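Local coordinates for putative carboxynorspermidine decarboxylase protein (Sinorhizobium meliloti, PDB 3MT1), which probably catalyses the pyridoxal-phosphate-dependent decarboxylation of carboxynorspermidine and carboxyspermidine, giving norspermidine and spermidine for polyamine biosynthesis, at residues 5-10 / 324-329; 242-247 / 314-319; 257-262 / 288-293; 264-269 / 333-338; 280-285 / 302-307. All blocks are in the same frame, centred on the assembly; numbering follows the deposited sequence.

In the fold
All five contacts lie in the beta domain beside the parallel eight-stranded barrel. Strand 6-10, first in the chain, meets the late loop 324-329 in contact 1, and contacts 2, 3 and 5 are nested inside the loop so closed. Contact 2 pairs strands 240-251 and 315-318, its centre about 9 Å from that of contact 3, where strand 255-259 runs beside 286-291; contact 5 follows on strand 300-306 of the same sheet. Contact 4 packs helix 263-266 against the loop 333-338, its centre about 10 Å from that of contact 1. Contacts 1, 3 and 4 also reach the second subunit, so this domain takes part in the dimer interface; Asp269, predicted to bind substrate, lies in contact 4.

Contact 1: residues 5-10 / 324-329; sequences PYYLID and YTMVKK. With SO4 (sulfate ion), chain D.
Tyr7 and Met326, the latter present as selenomethionine, make the apolar heart of this contact. CG of Met326 lies over one face of the Tyr7 ring, offset toward its rim, in a CH-pi contact 3.8 Å from the ring centroid. SE of Met326 follows obliquely at 4.5 Å from the Tyr7 centroid, a Met-aromatic contact, and also meets CD1 of Ile9 at 4.4 Å. Tyr7 has CG anti to its carbonyl carbon (chi1 -60°), which lays the ring alongside the loop, where its OH comes 4.0 Å from CB of Lys329 and its CE2 4.1 Å from OG1 of Thr325.

No hydrogen bond crosses between the segments. The buried polar ends are satisfied outside them: Tyr7 OH by the carbonyl of His266, Thr325 OG1 by that of Ala321, and Lys329 NZ by Ser363 O of the second subunit.

A further polar contact is to the bound ion. Tyr324 OH donates to O2 of the sulfate at 2.9 Å, with O2 at the ring's edge near its plane, and the backbone N atoms of Gly199, Gly232 and Glu233 bind the same ion. Such a tyrosine-and-backbone cradle for a tetrahedral anion is consistent with the cofactor phosphate site of this decarboxylase family.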
# COMPACT_ATOMS: atom_id res chain seq x y z
N PRO B 5 -12.01 12.67 -0.04
CA PRO B 5 -12.03 11.90 -1.26
C PRO B 5 -13.02 10.76 -1.15
O PRO B 5 -13.31 10.29 -0.04
CB PRO B 5 -10.60 11.34 -1.34
CG PRO B 5 -10.17 11.18 0.06
CD PRO B 5 -10.82 12.36 0.79
N TYR B 6 -13.53 10.31 -2.29
CA TYR B 6 -14.25 9.05 -2.35
C TYR B 6 -14.09 8.42 -3.75
O TYR B 6 -13.82 9.13 -4.75
CB TYR B 6 -15.73 9.23 -1.98
CG TYR B 6 -16.45 10.32 -2.75
CD1 TYR B 6 -17.09 10.04 -3.95
CD2 TYR B 6 -16.50 11.62 -2.27
CE1 TYR B 6 -17.77 11.04 -4.66
CE2 TYR B 6 -17.17 12.62 -2.98
CZ TYR B 6 -17.79 12.32 -4.17
OH TYR B 6 -18.44 13.31 -4.86
N TYR B 7 -14.21 7.09 -3.81
CA TYR B 7 -14.23 6.36 -5.06
C TYR B 7 -15.69 6.30 -5.46
O TYR B 7 -16.53 5.86 -4.66
CB TYR B 7 -13.74 4.93 -4.86
CG TYR B 7 -12.32 4.75 -4.34
CD1 TYR B 7 -12.09 4.42 -3.00
CD2 TYR B 7 -11.21 4.82 -5.20
CE1 TYR B 7 -10.79 4.22 -2.51
CE2 TYR B 7 -9.90 4.62 -4.73
CZ TYR B 7 -9.70 4.32 -3.37
OH TYR B 7 -8.42 4.12 -2.86
N LEU B 8 -16.01 6.71 -6.69
CA LEU B 8 -17.42 6.71 -7.11
C LEU B 8 -17.64 5.67 -8.17
O LEU B 8 -17.13 5.77 -9.28
CB LEU B 8 -17.82 8.10 -7.60
CG LEU B 8 -19.27 8.35 -8.04
CD1 LEU B 8 -20.24 7.92 -7.02
CD2 LEU B 8 -19.51 9.85 -8.33
N ILE B 9 -18.38 4.63 -7.84
CA ILE B 9 -18.64 3.61 -8.80
C ILE B 9 -19.92 3.95 -9.54
O ILE B 9 -21.00 4.01 -8.94
CB ILE B 9 -18.74 2.24 -8.14
CG1 ILE B 9 -17.38 1.88 -7.49
CG2 ILE B 9 -19.22 1.18 -9.17
CD1 ILE B 9 -17.52 0.84 -6.35
N ASP B 10 -19.79 4.18 -10.85
CA ASP B 10 -20.93 4.52 -11.67
C ASP B 10 -21.74 3.26 -12.07
O ASP B 10 -21.33 2.47 -12.92
CB ASP B 10 -20.51 5.34 -12.91
CG ASP B 10 -21.72 5.79 -13.76
OD1 ASP B 10 -22.06 7.01 -13.73
OD2 ASP B 10 -22.36 4.92 -14.42
N TYR B 324 -7.31 -2.46 -8.82
CA TYR B 324 -6.04 -2.47 -8.12
C TYR B 324 -5.87 -1.19 -7.30
O TYR B 324 -4.75 -0.75 -7.01
CB TYR B 324 -4.86 -2.68 -9.12
CG TYR B 324 -4.94 -4.01 -9.83
CD1 TYR B 324 -4.62 -5.21 -9.16
CD2 TYR B 324 -5.39 -4.09 -11.16
CE1 TYR B 324 -4.73 -6.47 -9.82
CE2 TYR B 324 -5.50 -5.31 -11.82
CZ TYR B 324 -5.16 -6.49 -11.16
OH TYR B 324 -5.30 -7.68 -11.84
N THR B 325 -7.00 -0.58 -6.94
CA THR B 325 -6.95 0.63 -6.12
C THR B 325 -7.53 0.32 -4.75
O THR B 325 -6.81 0.27 -3.77
CB THR B 325 -7.72 1.77 -6.76
OG1 THR B 325 -9.07 1.31 -7.01
CG2 THR B 325 -7.03 2.21 -8.09
N MSE B 326 -8.83 0.03 -4.70
CA MSE B 326 -9.50 -0.25 -3.45
C MSE B 326 -8.92 -1.44 -2.71
O MSE B 326 -8.90 -1.43 -1.50
CB MSE B 326 -11.00 -0.47 -3.67
CG MSE B 326 -11.78 0.82 -3.52
SE MSE B 326 -13.55 0.88 -4.43
CE MSE B 326 -12.86 0.65 -6.25
N VAL B 327 -8.47 -2.45 -3.41
CA VAL B 327 -7.98 -3.66 -2.75
C VAL B 327 -6.62 -3.45 -2.02
O VAL B 327 -6.16 -4.33 -1.30
CB VAL B 327 -7.80 -4.80 -3.78
CG1 VAL B 327 -9.17 -5.49 -4.14
CG2 VAL B 327 -7.04 -4.27 -5.01
N LYS B 328 -5.99 -2.29 -2.21
CA LYS B 328 -4.66 -2.12 -1.68
C LYS B 328 -4.49 -0.75 -1.04
O LYS B 328 -3.39 -0.31 -0.81
CB LYS B 328 -3.57 -2.44 -2.72
CG LYS B 328 -3.71 -1.73 -4.07
CD LYS B 328 -2.46 -2.00 -4.94
CE LYS B 328 -2.75 -3.03 -6.00
NZ LYS B 328 -1.55 -3.72 -6.45
N LYS B 329 -5.60 -0.12 -0.70
CA LYS B 329 -5.55 1.14 -0.00
C LYS B 329 -5.04 0.98 1.42
O LYS B 329 -5.25 -0.06 2.06
CB LYS B 329 -6.92 1.79 -0.02
CG LYS B 329 -8.03 1.00 0.68
CD LYS B 329 -9.38 1.76 0.52
CE LYS B 329 -10.57 0.79 0.66
NZ LYS B 329 -10.41 0.03 1.94
S SO4 D . -6.41 -8.46 -15.03
O1 SO4 D . -5.25 -8.08 -15.82
O2 SO4 D . -6.87 -7.36 -14.21
O3 SO4 D . -7.44 -8.80 -16.03
O4 SO4 D . -6.14 -9.65 -14.21

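Contact 2: residues 242-247 / 314-319; sequences LEVTVL and DRISFQ
OE1 of Glu243 takes two bonds from the neighbouring strand. Ser317 OG donates to it at 2.8 Å on the syn side, and Arg315 NH1 forms a salt bridge to it at 3.1 Å from the anti side, 31° out of the carboxylate plane. The carboxylate and guanidinium planes stand 63° apart, and Glu243 CB lies over one guanidinium face. Bends at chi2 and chi3 fold Arg315 back to reach the acid, while OE2 of Glu243 is held by Thr241 OG1. With a glutamine in place of Glu243, Arg315 would probably be left without its counter-charge and be freer to turn.

Behind this cluster, the backbones run antiparallel: Leu242 with Phe318 and Val244 with Ile316 are hydrogen-bonded pairs, and Val246 N adds a bond to Asp314 O at 2.8 Å. On the face bearing Val244 and Phe318, CG2 of Val244 touches CE2 of Phe318 at 3.8 Å; nearby, Val246 CG2 meets Ile316 CD1 at 3.6 Å.

The N-to-C directions of the two short strand segments are 145° apart, a twisted antiparallel pair. Strand 240-251 has three strand partners, 315-318, 255-259 and 6-10, the last through Tyr6 at Glu243, while Phe318 stacks on Phe301 of strand 300-306.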
# COMPACT_ATOMS: atom_id res chain seq x y z
N LEU B 242 -12.02 8.49 -8.83
CA LEU B 242 -11.64 8.96 -7.50
C LEU B 242 -11.87 10.49 -7.43
O LEU B 242 -11.14 11.24 -8.06
CB LEU B 242 -10.17 8.59 -7.14
CG LEU B 242 -9.56 9.14 -5.84
CD1 LEU B 242 -10.39 8.81 -4.58
CD2 LEU B 242 -8.03 8.80 -5.63
N GLU B 243 -12.86 10.92 -6.65
CA GLU B 243 -13.20 12.33 -6.50
C GLU B 243 -12.35 13.08 -5.46
O GLU B 243 -12.32 12.67 -4.29
CB GLU B 243 -14.68 12.44 -6.16
CG GLU B 243 -15.59 11.75 -7.18
CD GLU B 243 -15.46 12.31 -8.60
OE1 GLU B 243 -15.37 13.56 -8.80
OE2 GLU B 243 -15.45 11.48 -9.54
N VAL B 244 -11.68 14.16 -5.86
CA VAL B 244 -10.85 14.93 -4.90
C VAL B 244 -11.05 16.47 -4.99
O VAL B 244 -11.62 16.98 -5.97
CB VAL B 244 -9.32 14.63 -5.02
CG1 VAL B 244 -9.02 13.14 -4.91
CG2 VAL B 244 -8.75 15.20 -6.33
N THR B 245 -10.56 17.19 -3.98
CA THR B 245 -10.68 18.61 -3.89
C THR B 245 -9.27 19.17 -3.87
O THR B 245 -8.37 18.53 -3.35
CB THR B 245 -11.45 19.03 -2.61
OG1 THR B 245 -12.77 18.49 -2.65
CG2 THR B 245 -11.61 20.51 -2.53
N VAL B 246 -9.09 20.37 -4.43
CA VAL B 246 -7.82 21.09 -4.29
C VAL B 246 -7.83 21.79 -2.95
O VAL B 246 -8.84 22.37 -2.56
CB VAL B 246 -7.63 22.10 -5.41
CG1 VAL B 246 -6.45 23.03 -5.14
CG2 VAL B 246 -7.47 21.35 -6.74
N LEU B 247 -6.72 21.69 -2.24
CA LEU B 247 -6.59 22.25 -0.90
C LEU B 247 -5.61 23.44 -0.85
O LEU B 247 -5.74 24.31 -0.00
CB LEU B 247 -6.12 21.16 0.07
CG LEU B 247 -6.95 19.91 0.29
CD1 LEU B 247 -6.17 19.07 1.20
CD2 LEU B 247 -8.30 20.21 0.91
N ASP B 314 -11.75 23.46 -5.62
CA ASP B 314 -12.12 22.90 -6.92
C ASP B 314 -12.01 21.40 -6.89
O ASP B 314 -11.12 20.84 -6.23
CB ASP B 314 -11.26 23.48 -8.05
CG ASP B 314 -11.60 24.94 -8.36
OD1 ASP B 314 -12.64 25.45 -7.86
OD2 ASP B 314 -10.84 25.59 -9.13
N ARG B 315 -12.91 20.77 -7.63
CA ARG B 315 -13.10 19.36 -7.58
C ARG B 315 -12.43 18.77 -8.80
O ARG B 315 -12.60 19.28 -9.90
CB ARG B 315 -14.60 19.07 -7.62
CG ARG B 315 -14.90 17.66 -8.08
CD ARG B 315 -14.50 16.63 -6.98
NE ARG B 315 -15.42 16.77 -5.86
CZ ARG B 315 -16.62 16.22 -5.87
NH1 ARG B 315 -16.97 15.48 -6.92
NH2 ARG B 315 -17.46 16.38 -4.85
N ILE B 316 -11.65 17.70 -8.58
CA ILE B 316 -10.96 16.96 -9.64
C ILE B 316 -11.33 15.46 -9.57
O ILE B 316 -11.33 14.89 -8.49
CB ILE B 316 -9.42 17.15 -9.51
CG1 ILE B 316 -9.01 18.56 -9.97
CG2 ILE B 316 -8.62 16.05 -10.27
CD1 ILE B 316 -7.63 18.98 -9.51
N SER B 317 -11.63 14.85 -10.71
CA SER B 317 -12.01 13.42 -10.79
C SER B 317 -10.93 12.56 -11.48
O SER B 317 -10.77 12.62 -12.69
CB SER B 317 -13.33 13.24 -11.57
OG SER B 317 -14.27 14.25 -11.27
N PHE B 318 -10.21 11.72 -10.74
CA PHE B 318 -9.31 10.81 -11.44
C PHE B 318 -10.10 9.69 -12.06
O PHE B 318 -10.93 9.06 -11.43
CB PHE B 318 -8.15 10.34 -10.55
CG PHE B 318 -7.29 11.48 -10.13
CD1 PHE B 318 -6.56 12.19 -11.08
CD2 PHE B 318 -7.25 11.92 -8.81
CE1 PHE B 318 -5.78 13.29 -10.71
CE2 PHE B 318 -6.47 13.01 -8.41
CZ PHE B 318 -5.73 13.70 -9.38
N GLN B 319 -9.84 9.47 -13.33
CA GLN B 319 -10.63 8.54 -14.12
C GLN B 319 -10.12 7.12 -13.96
O GLN B 319 -8.96 6.90 -13.56
CB GLN B 319 -10.61 8.96 -15.60
CG GLN B 319 -11.13 10.37 -15.86
CD GLN B 319 -12.59 10.56 -15.45
OE1 GLN B 319 -13.49 9.77 -15.80
NE2 GLN B 319 -12.84 11.62 -14.70

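Contact 3: residues 257-262 / 288-293; sequences AIVDSS and YMICGK
Ala257 and Ile258 pair with Ile290 and Cys291 as parallel strand neighbours. The backbone bonds alternate between the strands: Ala257 N to Met289 O at 2.9 Å, Cys291 N to Ala257 O at 2.8 Å, and Val259 N to Cys291 O at 3.1 Å. Past the strands one more backbone bond joins the loops, Lys293 N to Ser261 O at 2.7 Å.

Apolar side chains fill in beside these bonds. CB of Ala257 rests obliquely on the Tyr288 ring, 3.8 Å from CD1, and the CG1 branch of Val259 meets CG2 of Ile290 in close packing on the same side. On the other face CD1 of Ile258 approaches CB of Cys291 at 4.4 Å.

Where the chains converge, Gly292 passes beside Ser261 and Ser262; a CB on it would sit tightly, about 3.0 Å from Ser262 CA.

Lys293 supplies the charge. Its methylene chain runs past Asp260, CD lying 4.0 Å from that residue's CA, and bends at chi3 and chi4 so that NZ reaches two groups of the second subunit, the carboxylate of its Glu85 and the carbonyl of its Ala80. The contact is thus backbone-bonded and apolar within the sheet, while Lys293 carries its charge to the subunit interface.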
# COMPACT_ATOMS: atom_id res chain seq x y z
N ALA B 257 -0.74 21.91 -7.56
CA ALA B 257 -1.96 21.86 -6.77
C ALA B 257 -2.00 20.61 -5.89
O ALA B 257 -1.73 19.50 -6.35
CB ALA B 257 -3.19 21.95 -7.68
N ILE B 258 -2.35 20.80 -4.62
CA ILE B 258 -2.46 19.73 -3.63
C ILE B 258 -3.91 19.28 -3.49
O ILE B 258 -4.79 20.10 -3.26
CB ILE B 258 -2.01 20.19 -2.21
CG1 ILE B 258 -0.79 21.13 -2.28
CG2 ILE B 258 -1.80 18.97 -1.25
CD1 ILE B 258 0.53 20.40 -2.57
N VAL B 259 -4.15 17.97 -3.58
CA VAL B 259 -5.49 17.44 -3.41
C VAL B 259 -5.59 16.59 -2.14
O VAL B 259 -4.57 16.18 -1.55
CB VAL B 259 -5.96 16.62 -4.62
CG1 VAL B 259 -5.87 17.48 -5.90
CG2 VAL B 259 -5.16 15.32 -4.76
N ASP B 260 -6.84 16.33 -1.74
CA ASP B 260 -7.07 15.71 -0.46
C ASP B 260 -6.97 14.18 -0.53
O ASP B 260 -7.81 13.47 -0.03
CB ASP B 260 -8.37 16.19 0.17
CG ASP B 260 -9.62 15.85 -0.66
OD1 ASP B 260 -9.52 15.36 -1.82
OD2 ASP B 260 -10.73 16.09 -0.11
N SER B 261 -5.90 13.69 -1.13
CA SER B 261 -5.72 12.28 -1.34
C SER B 261 -4.22 12.05 -1.48
O SER B 261 -3.45 13.00 -1.43
CB SER B 261 -6.43 11.88 -2.63
OG SER B 261 -6.34 10.50 -2.90
N SER B 262 -3.82 10.79 -1.69
CA SER B 262 -2.42 10.41 -1.82
C SER B 262 -2.29 9.16 -2.72
O SER B 262 -2.98 8.16 -2.49
CB SER B 262 -1.87 10.11 -0.44
OG SER B 262 -0.54 9.68 -0.46
N TYR B 288 -0.77 21.92 -14.68
CA TYR B 288 -0.62 21.70 -13.24
C TYR B 288 0.01 20.36 -12.94
O TYR B 288 -0.37 19.33 -13.52
CB TYR B 288 -1.97 21.78 -12.52
CG TYR B 288 -2.45 23.17 -12.20
CD1 TYR B 288 -2.30 23.71 -10.92
CD2 TYR B 288 -3.07 23.95 -13.17
CE1 TYR B 288 -2.75 24.99 -10.62
CE2 TYR B 288 -3.52 25.23 -12.88
CZ TYR B 288 -3.37 25.75 -11.61
OH TYR B 288 -3.82 27.04 -11.34
N MSE B 289 0.98 20.38 -12.04
CA MSE B 289 1.33 19.16 -11.35
C MSE B 289 0.40 19.03 -10.15
O MSE B 289 0.33 19.94 -9.32
CB MSE B 289 2.79 19.14 -10.91
CG MSE B 289 3.30 17.74 -10.67
SE MSE B 289 5.09 17.76 -9.91
CE MSE B 289 5.86 16.19 -10.82
N ILE B 290 -0.33 17.92 -10.09
CA ILE B 290 -1.23 17.67 -8.97
C ILE B 290 -0.60 16.66 -8.05
O ILE B 290 -0.25 15.57 -8.47
CB ILE B 290 -2.62 17.15 -9.41
CG1 ILE B 290 -3.24 18.06 -10.48
CG2 ILE B 290 -3.56 17.04 -8.20
CD1 ILE B 290 -3.10 17.48 -11.88
N CYS B 291 -0.49 17.02 -6.78
CA CYS B 291 0.22 16.19 -5.83
C CYS B 291 -0.65 15.79 -4.70
O CYS B 291 -1.62 16.47 -4.40
CB CYS B 291 1.39 16.95 -5.24
SG CYS B 291 2.39 17.74 -6.47
N GLY B 292 -0.28 14.67 -4.08
CA GLY B 292 -0.98 14.18 -2.92
C GLY B 292 -0.67 14.95 -1.65
O GLY B 292 0.23 15.80 -1.59
N LYS B 293 -1.41 14.60 -0.62
CA LYS B 293 -1.34 15.21 0.68
C LYS B 293 -0.16 14.63 1.49
O LYS B 293 0.04 15.02 2.62
CB LYS B 293 -2.66 14.87 1.38
CG LYS B 293 -3.30 15.96 2.19
CD LYS B 293 -4.64 15.48 2.76
CE LYS B 293 -4.65 15.57 4.27
NZ LYS B 293 -4.79 16.99 4.72

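Contact 4: residues 264-269 / 333-338; sequences EAHMLD and NGVKMP
A water links the two segments: it lies in the plane of the His266 ring at the edge, 2.9 Å from NE2, and donates to Val335 O at 2.9 Å. The other ring nitrogen, ND1, is bonded to Ser261 OG, so the imidazole is held at both ends and its rotation is set.

Both ring faces have a neighbour. Pro338 lies over one of them with CG 3.6 Å from His266 CG, though its CD is modelled too near the ring for its exact height to be trusted. Ala265 CB stands on the opposite side, offset toward the rim. Val335 joins from the loop by its CG2, which approaches CE1 of His266 obliquely at 3.7 Å and CB of Ala265 at 4.1 Å. With CG1 of Val335 anti to the carbonyl carbon (chi1 -50°), CG2 is left between that carbon and the backbone N, facing the ring. Replacing His266 by an alanine would strip away the imidazole; the water would probably lose one of its two partners and Ser261 OG its imidazole mate, and a gap would open beneath Pro338.

In the next helix, 268-273, Asp269, predicted to bind substrate, pairs with Lys328, which also reaches Glu264 of the second subunit. Helix 263-266 and the loop at 333-338 thus lie near the subunit interface, in keeping with the active sites of this decarboxylase family, which form between the two chains of the dimer.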
# COMPACT_ATOMS: atom_id res chain seq x y z
N GLU B 264 0.05 7.08 -2.72
CA GLU B 264 0.56 5.96 -1.96
C GLU B 264 -0.56 5.23 -1.23
O GLU B 264 -0.57 3.99 -1.15
CB GLU B 264 1.70 6.34 -0.98
CG GLU B 264 2.28 5.09 -0.33
CD GLU B 264 3.58 5.30 0.39
OE1 GLU B 264 4.25 6.31 0.12
OE2 GLU B 264 3.94 4.48 1.25
N ALA B 265 -1.51 6.00 -0.72
CA ALA B 265 -2.54 5.44 0.12
C ALA B 265 -3.73 4.96 -0.68
O ALA B 265 -4.47 4.10 -0.22
CB ALA B 265 -2.99 6.45 1.15
N HIS B 266 -3.93 5.54 -1.86
CA HIS B 266 -5.24 5.44 -2.54
C HIS B 266 -5.23 4.89 -3.95
O HIS B 266 -6.26 4.44 -4.42
CB HIS B 266 -5.97 6.79 -2.52
CG HIS B 266 -6.10 7.36 -1.15
ND1 HIS B 266 -6.10 8.72 -0.89
CD2 HIS B 266 -6.19 6.75 0.06
CE1 HIS B 266 -6.21 8.91 0.41
NE2 HIS B 266 -6.25 7.74 1.01
N MSE B 267 -4.08 4.91 -4.61
CA MSE B 267 -3.95 4.47 -6.01
C MSE B 267 -2.51 3.98 -6.20
O MSE B 267 -1.73 4.49 -7.00
CB MSE B 267 -4.30 5.64 -6.93
CG MSE B 267 -5.83 5.80 -7.23
SE MSE B 267 -6.00 7.25 -8.54
CE MSE B 267 -5.99 6.13 -10.16
N LEU B 268 -2.18 2.97 -5.39
CA LEU B 268 -0.82 2.62 -5.10
C LEU B 268 -0.10 2.08 -6.32
O LEU B 268 1.11 2.21 -6.43
CB LEU B 268 -0.81 1.64 -3.93
CG LEU B 268 0.47 0.87 -3.53
CD1 LEU B 268 1.61 1.80 -3.07
CD2 LEU B 268 0.20 -0.24 -2.47
N ASP B 269 -0.84 1.46 -7.24
CA ASP B 269 -0.26 1.07 -8.53
C ASP B 269 0.43 2.23 -9.24
O ASP B 269 1.46 2.04 -9.87
CB ASP B 269 -1.26 0.34 -9.44
CG ASP B 269 -1.16 -1.21 -9.32
OD1 ASP B 269 -0.83 -1.69 -8.22
OD2 ASP B 269 -1.40 -1.96 -10.30
N ASN B 333 0.52 7.86 6.37
CA ASN B 333 0.47 9.23 6.90
C ASN B 333 -0.76 9.51 7.77
O ASN B 333 -0.93 10.61 8.27
CB ASN B 333 0.59 10.28 5.76
CG ASN B 333 2.06 10.70 5.46
OD1 ASN B 333 2.99 9.91 5.59
ND2 ASN B 333 2.24 11.97 5.07
N GLY B 334 -1.60 8.50 7.98
CA GLY B 334 -2.91 8.70 8.56
C GLY B 334 -3.86 9.54 7.70
O GLY B 334 -4.92 9.97 8.18
N VAL B 335 -3.51 9.79 6.44
CA VAL B 335 -4.48 10.51 5.61
C VAL B 335 -5.83 9.80 5.53
O VAL B 335 -5.92 8.57 5.60
CB VAL B 335 -3.99 10.96 4.18
CG1 VAL B 335 -2.66 11.68 4.26
CG2 VAL B 335 -3.95 9.80 3.23
N LYS B 336 -6.88 10.61 5.46
CA LYS B 336 -8.25 10.14 5.35
C LYS B 336 -8.40 9.13 4.21
O LYS B 336 -7.94 9.38 3.10
CB LYS B 336 -9.19 11.33 5.12
CG LYS B 336 -10.58 11.01 5.63
CD LYS B 336 -11.64 12.03 5.26
CE LYS B 336 -13.01 11.48 5.63
NZ LYS B 336 -14.03 12.05 4.70
N MSE B 337 -9.01 8.00 4.51
CA MSE B 337 -9.21 6.99 3.53
C MSE B 337 -10.49 7.29 2.70
O MSE B 337 -11.48 7.73 3.24
CB MSE B 337 -9.28 5.63 4.20
CG MSE B 337 -9.24 4.45 3.23
SE MSE B 337 -9.24 2.81 4.24
CE MSE B 337 -7.30 2.62 4.49
N PRO B 338 -10.46 7.04 1.39
CA PRO B 338 -11.64 7.52 0.69
C PRO B 338 -12.87 6.68 0.93
O PRO B 338 -12.77 5.46 1.02
CB PRO B 338 -11.22 7.48 -0.80
CG PRO B 338 -9.69 7.52 -0.79
CD PRO B 338 -9.34 6.76 0.47
O HOH W 1 -6.14 6.47 3.66

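Contact 5: residues 280-285 / 302-307; sequences LPNEGS and GEFRFA
An inverse gamma turn centred on Asn282 lies against strand 300-306 at Phe304 and Arg305, its side chain gripping the backbone at Arg305. OD1 of Asn282 accepts from Arg305 N at 2.7 Å, a fairly straight bond (N-H...O 157°) with the donor only slightly tilted from the carbonyl plane. Having CG anti to the backbone N, chi1 -170°, carries the amide across to the strand. There it also meets Phe304: OD1 of Asn282 lies 3.4 Å from Phe304 CB, and at the ring edge ND2 is 3.7 Å from Phe304 CD1, with amide and ring planes 66° apart.

In the fold, the loop 280-285 leads into strand 286-291, the antiparallel neighbour of strand 300-306, and runs nearly at right angles to the latter.

Arg305 stretches out along the loop, its CB 3.5 Å from Asn282 O and its CG 3.4 Å from Gly284 O. The backbones touch here as well, Glu283 O lying 3.3 Å from Arg305 C. Gly284 comes so near that its CA makes a CA-H...O contact to Phe306 O at 3.2 Å; a CB there would run into that same oxygen, and at this backbone conformation into the preceding carbonyl too.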
# COMPACT_ATOMS: atom_id res chain seq x y z
N LEU B 280 -9.98 14.45 -17.34
CA LEU B 280 -10.76 14.79 -18.53
C LEU B 280 -11.30 16.21 -18.44
O LEU B 280 -11.69 16.66 -17.37
CB LEU B 280 -11.95 13.85 -18.72
CG LEU B 280 -11.76 12.38 -19.04
CD1 LEU B 280 -13.14 11.73 -19.12
CD2 LEU B 280 -10.97 12.13 -20.32
N PRO B 281 -11.27 16.95 -19.56
CA PRO B 281 -10.46 16.66 -20.74
C PRO B 281 -9.03 17.01 -20.36
O PRO B 281 -8.81 17.79 -19.41
CB PRO B 281 -10.95 17.68 -21.73
CG PRO B 281 -11.30 18.85 -20.86
CD PRO B 281 -11.96 18.25 -19.68
N ASN B 282 -8.05 16.46 -21.02
CA ASN B 282 -6.75 16.88 -20.55
C ASN B 282 -6.29 18.04 -21.41
O ASN B 282 -5.27 17.95 -22.11
CB ASN B 282 -5.75 15.72 -20.46
CG ASN B 282 -4.49 16.11 -19.74
OD1 ASN B 282 -4.48 17.09 -18.99
ND2 ASN B 282 -3.43 15.37 -19.96
N GLU B 283 -7.08 19.11 -21.38
CA GLU B 283 -6.93 20.20 -22.34
C GLU B 283 -6.99 21.55 -21.67
O GLU B 283 -7.41 21.66 -20.52
CB GLU B 283 -8.00 20.13 -23.43
CG GLU B 283 -7.88 18.97 -24.41
CD GLU B 283 -6.56 18.95 -25.19
OE1 GLU B 283 -5.81 19.96 -25.16
OE2 GLU B 283 -6.27 17.91 -25.84
N GLY B 284 -6.58 22.58 -22.40
CA GLY B 284 -6.50 23.92 -21.88
C GLY B 284 -5.05 24.33 -21.74
O GLY B 284 -4.13 23.56 -22.04
N SER B 285 -4.83 25.56 -21.27
CA SER B 285 -3.48 26.09 -21.18
C SER B 285 -3.06 26.50 -19.78
O SER B 285 -2.30 27.45 -19.61
CB SER B 285 -3.33 27.27 -22.16
OG SER B 285 -4.38 28.20 -21.99
N GLY B 302 0.02 13.39 -11.47
CA GLY B 302 0.33 13.71 -12.87
C GLY B 302 0.40 15.21 -13.23
O GLY B 302 -0.03 16.07 -12.46
N GLU B 303 0.98 15.52 -14.39
CA GLU B 303 0.97 16.91 -14.93
C GLU B 303 -0.24 16.97 -15.86
O GLU B 303 -0.33 16.19 -16.81
CB GLU B 303 2.26 17.29 -15.68
CG GLU B 303 3.56 17.20 -14.86
CD GLU B 303 4.76 18.01 -15.45
OE1 GLU B 303 5.09 17.88 -16.66
OE2 GLU B 303 5.39 18.78 -14.68
N PHE B 304 -1.19 17.85 -15.58
CA PHE B 304 -2.34 17.93 -16.45
C PHE B 304 -2.61 19.31 -16.97
O PHE B 304 -2.13 20.30 -16.46
CB PHE B 304 -3.58 17.37 -15.76
CG PHE B 304 -3.43 15.95 -15.35
CD1 PHE B 304 -3.49 14.94 -16.30
CD2 PHE B 304 -3.19 15.62 -14.02
CE1 PHE B 304 -3.33 13.63 -15.93
CE2 PHE B 304 -3.03 14.30 -13.64
CZ PHE B 304 -3.10 13.30 -14.61
N ARG B 305 -3.37 19.33 -18.05
CA ARG B 305 -3.95 20.55 -18.59
C ARG B 305 -5.37 20.74 -18.03
O ARG B 305 -6.14 19.78 -17.82
CB ARG B 305 -3.92 20.52 -20.12
CG ARG B 305 -2.58 20.88 -20.70
CD ARG B 305 -2.40 20.32 -22.10
NE ARG B 305 -1.40 21.08 -22.84
CZ ARG B 305 -0.52 20.56 -23.69
NH1 ARG B 305 -0.50 19.24 -23.91
NH2 ARG B 305 0.36 21.34 -24.32
N PHE B 306 -5.67 22.01 -17.76
CA PHE B 306 -6.97 22.48 -17.34
C PHE B 306 -7.24 23.73 -18.15
O PHE B 306 -6.31 24.34 -18.70
CB PHE B 306 -6.94 22.79 -15.85
CG PHE B 306 -6.62 21.60 -14.99
CD1 PHE B 306 -7.63 20.73 -14.59
CD2 PHE B 306 -5.30 21.33 -14.62
CE1 PHE B 306 -7.34 19.61 -13.82
CE2 PHE B 306 -5.00 20.23 -13.84
CZ PHE B 306 -6.01 19.36 -13.44
N ALA B 307 -8.51 24.10 -18.26
CA ALA B 307 -8.91 25.25 -19.07
C ALA B 307 -8.82 26.54 -18.24
O ALA B 307 -8.45 27.60 -18.76
CB ALA B 307 -10.30 25.04 -19.59